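Local coordinates for protein exotoxin A (Pseudomonas aeruginosa, PDB 1IKP) that transfers ADP-ribose from NAD, in all likelihood to eukaryotic elongation factor 2, and so stops protein synthesis in the cells it enters, at residues A[103-114]-A[185-193]. The protein carries 2 engineered substitutions. Residues are numbered along the deposited sequence; the frame is centred on the assembly and turned at random.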
loop_
_atom_site.group_PDB
_atom_site.type_symbol
_atom_site.label_atom_id
_atom_site.label_comp_id
_atom_site.label_asym_id
_atom_site.label_seq_id
_atom_site.Cartn_x
_atom_site.Cartn_y
_atom_site.Cartn_z
ATOM N N VAL A 103 7.079 16.915 -8.176
ATOM C CA VAL A 103 7.982 16.419 -9.218
ATOM C C VAL A 103 9.270 15.960 -8.523
ATOM O O VAL A 103 9.962 16.767 -7.893
ATOM C CB VAL A 103 8.301 17.524 -10.252
ATOM C CG1 VAL A 103 9.235 16.970 -11.354
ATOM C CG2 VAL A 103 6.993 18.041 -10.860
ATOM N N PRO A 104 9.600 14.656 -8.612
ATOM C CA PRO A 104 10.817 14.176 -7.959
ATOM C C PRO A 104 12.020 14.511 -8.815
ATOM O O PRO A 104 11.907 14.650 -10.031
ATOM C CB PRO A 104 10.559 12.677 -7.821
ATOM C CG PRO A 104 9.829 12.360 -9.099
ATOM C CD PRO A 104 8.875 13.547 -9.271
ATOM N N ILE A 105 13.165 14.681 -8.154
ATOM C CA ILE A 105 14.404 14.978 -8.864
ATOM C C ILE A 105 15.484 14.050 -8.310
ATOM O O ILE A 105 15.438 13.624 -7.154
ATOM C CB ILE A 105 14.819 16.488 -8.738
ATOM C CG1 ILE A 105 14.937 16.895 -7.274
ATOM C CG2 ILE A 105 13.817 17.369 -9.487
ATOM C CD1 ILE A 105 15.381 18.347 -7.091
ATOM N N GLY A 106 16.438 13.704 -9.164
ATOM C CA GLY A 106 17.498 12.803 -8.751
ATOM C C GLY A 106 17.700 11.719 -9.793
ATOM O O GLY A 106 16.810 11.449 -10.599
ATOM N N HIS A 107 18.873 11.096 -9.770
ATOM C CA HIS A 107 19.235 10.047 -10.724
ATOM C C HIS A 107 18.379 8.777 -10.773
ATOM O O HIS A 107 18.149 8.238 -11.855
ATOM C CB HIS A 107 20.696 9.651 -10.504
ATOM C CG HIS A 107 21.667 10.755 -10.792
ATOM N ND1 HIS A 107 22.995 10.691 -10.430
ATOM C CD2 HIS A 107 21.504 11.946 -11.416
ATOM C CE1 HIS A 107 23.609 11.796 -10.818
ATOM N NE2 HIS A 107 22.725 12.573 -11.419
ATOM N N GLU A 108 17.925 8.287 -9.622
ATOM C CA GLU A 108 17.108 7.071 -9.593
ATOM C C GLU A 108 15.671 7.365 -9.163
ATOM O O GLU A 108 14.988 6.550 -8.546
ATOM C CB GLU A 108 17.738 6.049 -8.650
ATOM C CG GLU A 108 19.075 5.518 -9.145
ATOM C CD GLU A 108 19.737 4.590 -8.149
ATOM O OE1 GLU A 108 19.088 3.609 -7.727
ATOM O OE2 GLU A 108 20.909 4.841 -7.793
ATOM N N LYS A 109 15.215 8.545 -9.523
ATOM C CA LYS A 109 13.884 8.985 -9.164
ATOM C C LYS A 109 12.751 8.197 -9.796
ATOM O O LYS A 109 12.918 7.543 -10.835
ATOM C CB LYS A 109 13.714 10.435 -9.581
ATOM C CG LYS A 109 13.800 10.645 -11.097
ATOM C CD LYS A 109 13.474 12.092 -11.463
ATOM C CE LYS A 109 13.771 12.396 -12.915
ATOM N NZ LYS A 109 15.238 12.297 -13.182
ATOM N N PRO A 110 11.586 8.213 -9.141
ATOM C CA PRO A 110 10.387 7.541 -9.633
ATOM C C PRO A 110 10.093 8.314 -10.935
ATOM O O PRO A 110 10.479 9.474 -11.066
ATOM C CB PRO A 110 9.353 7.864 -8.559
ATOM C CG PRO A 110 10.178 7.952 -7.310
ATOM C CD PRO A 110 11.392 8.700 -7.758
ATOM N N SER A 111 9.406 7.686 -11.879
ATOM C CA SER A 111 9.105 8.351 -13.147
ATOM C C SER A 111 7.686 8.909 -13.240
ATOM O O SER A 111 7.112 8.995 -14.319
ATOM C CB SER A 111 9.370 7.381 -14.311
ATOM O OG SER A 111 8.696 6.144 -14.176
ATOM N N ASN A 112 7.136 9.321 -12.102
ATOM C CA ASN A 112 5.791 9.855 -12.061
ATOM C C ASN A 112 5.732 11.099 -11.197
ATOM O O ASN A 112 6.692 11.431 -10.486
ATOM C CB ASN A 112 4.819 8.799 -11.498
ATOM C CG ASN A 112 5.193 8.324 -10.098
ATOM O OD1 ASN A 112 5.031 9.042 -9.101
ATOM N ND2 ASN A 112 5.702 7.092 -10.015
ATOM N N ILE A 113 4.611 11.801 -11.308
ATOM C CA ILE A 113 4.357 12.943 -10.426
ATOM C C ILE A 113 3.175 12.577 -9.525
ATOM O O ILE A 113 2.414 11.632 -9.805
ATOM C CB ILE A 113 3.966 14.255 -11.171
ATOM C CG1 ILE A 113 2.631 14.110 -11.894
ATOM C CG2 ILE A 113 5.096 14.710 -12.021
ATOM C CD1 ILE A 113 2.105 15.460 -12.402
ATOM N N LYS A 114 3.044 13.325 -8.420
ATOM C CA LYS A 114 1.886 13.154 -7.536
ATOM C C LYS A 114 1.092 14.442 -7.669
ATOM O O LYS A 114 1.669 15.512 -7.874
ATOM C CB LYS A 114 2.269 13.027 -6.056
ATOM C CG LYS A 114 3.205 11.886 -5.735
ATOM C CD LYS A 114 2.681 10.552 -6.237
ATOM C CE LYS A 114 3.583 9.403 -5.760
ATOM N NZ LYS A 114 3.506 8.317 -6.740
ATOM N N LYS A 185 20.005 6.009 -2.324
ATOM C CA LYS A 185 18.752 6.676 -2.661
ATOM C C LYS A 185 17.564 5.936 -2.061
ATOM O O LYS A 185 17.395 4.738 -2.276
ATOM C CB LYS A 185 18.587 6.750 -4.180
ATOM C CG LYS A 185 19.680 7.526 -4.895
ATOM C CD LYS A 185 19.728 8.971 -4.432
ATOM C CE LYS A 185 20.687 9.786 -5.283
ATOM N NZ LYS A 185 20.272 9.803 -6.714
ATOM N N ARG A 186 16.743 6.659 -1.311
ATOM C CA ARG A 186 15.566 6.073 -0.676
ATOM C C ARG A 186 14.298 6.747 -1.200
ATOM O O ARG A 186 14.153 7.969 -1.086
ATOM C CB ARG A 186 15.665 6.250 0.846
ATOM C CG ARG A 186 14.464 5.749 1.642
ATOM C CD ARG A 186 14.685 5.941 3.143
ATOM N NE ARG A 186 13.521 5.565 3.947
ATOM C CZ ARG A 186 13.072 4.322 4.096
ATOM N NH1 ARG A 186 13.685 3.311 3.492
ATOM N NH2 ARG A 186 12.006 4.088 4.852
ATOM N N TRP A 187 13.388 5.967 -1.788
ATOM C CA TRP A 187 12.134 6.533 -2.298
ATOM C C TRP A 187 10.890 5.838 -1.765
ATOM O O TRP A 187 9.817 5.917 -2.361
ATOM C CB TRP A 187 12.103 6.515 -3.835
ATOM C CG TRP A 187 13.033 7.484 -4.478
ATOM C CD1 TRP A 187 14.218 7.201 -5.103
ATOM C CD2 TRP A 187 12.851 8.901 -4.602
ATOM N NE1 TRP A 187 14.779 8.344 -5.611
ATOM C CE2 TRP A 187 13.961 9.405 -5.319
ATOM C CE3 TRP A 187 11.852 9.796 -4.177
ATOM C CZ2 TRP A 187 14.105 10.766 -5.625
ATOM C CZ3 TRP A 187 11.993 11.153 -4.484
ATOM C CH2 TRP A 187 13.111 11.623 -5.200
ATOM N N SER A 188 11.004 5.162 -0.631
ATOM C CA SER A 188 9.840 4.479 -0.081
ATOM C C SER A 188 8.711 5.410 0.370
ATOM O O SER A 188 7.539 5.098 0.177
ATOM C CB SER A 188 10.253 3.564 1.080
ATOM O OG SER A 188 10.947 4.292 2.071
ATOM N N GLU A 189 9.048 6.553 0.959
ATOM C CA GLU A 189 8.020 7.468 1.425
ATOM C C GLU A 189 7.163 8.007 0.275
ATOM O O GLU A 189 5.961 8.202 0.430
ATOM C CB GLU A 189 8.667 8.640 2.185
ATOM C CG GLU A 189 9.433 8.236 3.461
ATOM C CD GLU A 189 10.898 7.875 3.215
ATOM O OE1 GLU A 189 11.335 7.759 2.046
ATOM O OE2 GLU A 189 11.632 7.703 4.217
ATOM N N TRP A 190 7.804 8.228 -0.867
ATOM C CA TRP A 190 7.152 8.756 -2.067
ATOM C C TRP A 190 5.921 7.939 -2.465
ATOM O O TRP A 190 4.913 8.486 -2.890
ATOM C CB TRP A 190 8.178 8.792 -3.209
ATOM C CG TRP A 190 7.650 9.214 -4.547
ATOM C CD1 TRP A 190 7.242 8.400 -5.582
ATOM C CD2 TRP A 190 7.487 10.559 -5.015
ATOM N NE1 TRP A 190 6.842 9.159 -6.648
ATOM C CE2 TRP A 190 6.979 10.487 -6.332
ATOM C CE3 TRP A 190 7.718 11.828 -4.446
ATOM C CZ2 TRP A 190 6.696 11.624 -7.084
ATOM C CZ3 TRP A 190 7.437 12.961 -5.201
ATOM C CH2 TRP A 190 6.928 12.849 -6.509
ATOM N N ALA A 191 5.990 6.632 -2.279
ATOM C CA ALA A 191 4.891 5.760 -2.670
ATOM C C ALA A 191 3.872 5.488 -1.557
ATOM O O ALA A 191 2.836 4.857 -1.787
ATOM C CB ALA A 191 5.466 4.442 -3.202
ATOM N N SER A 192 4.139 5.982 -0.354
ATOM C CA SER A 192 3.236 5.727 0.763
ATOM C C SER A 192 2.663 6.994 1.345
ATOM O O SER A 192 2.865 8.079 0.814
ATOM C CB SER A 192 3.967 4.983 1.889
ATOM O OG SER A 192 4.885 5.866 2.525
ATOM N N GLY A 193 1.938 6.852 2.447
ATOM C CA GLY A 193 1.354 8.017 3.081
ATOM C C GLY A 193 2.431 8.940 3.625
ATOM O O GLY A 193 2.176 10.130 3.848
HETATM O O HOH W 1 17.527 9.550 -6.930
#
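Pro110 is wedged between two tryptophans. Its CD sits over the six-membered ring of Trp187, 3.6 Å from the centroid, while its CG lies 3.8 Å from the centroid of the Trp190 five-membered ring, both CH-pi contacts. Pro104 joins on the same face of Trp190, with CB over the six-membered ring. Lys114 covers the opposite face: its chain, bent at chi2 (-54°), lays CE 3.4 Å from Trp190 NE1, so the indole is clamped between prolines and an aliphatic lysine chain.

At the rim of this indole, Trp190 NE1 donates to Asn112 OD1 (3.1 Å, N-H...O angle 145°). Lys114 NZ reaches that same OD1 at 2.9 Å from the other face of the amide; Thr134 and Glu270 also hold the ammonium, and Glu270 takes Asn112 ND2, which fixes how the amide is turned. On the Trp187 side, a water accepts from Trp187 NE1, Glu108 N and Lys185 NZ, bridging to the type I turn Gly106–Lys109.

That turn and Pro110 belong to the connection between antiparallel strands 97-106 and 112-120 of the receptor-binding domain. The short, weakly bonded helix 188-191 meets this hairpin through Trp190, with Trp187 reaching over from just before it; strand 40-49 flanks strand 97-106, strand 126-136 flanks strand 112-120, and helix 139-145 contributes Leu142 against Pro104.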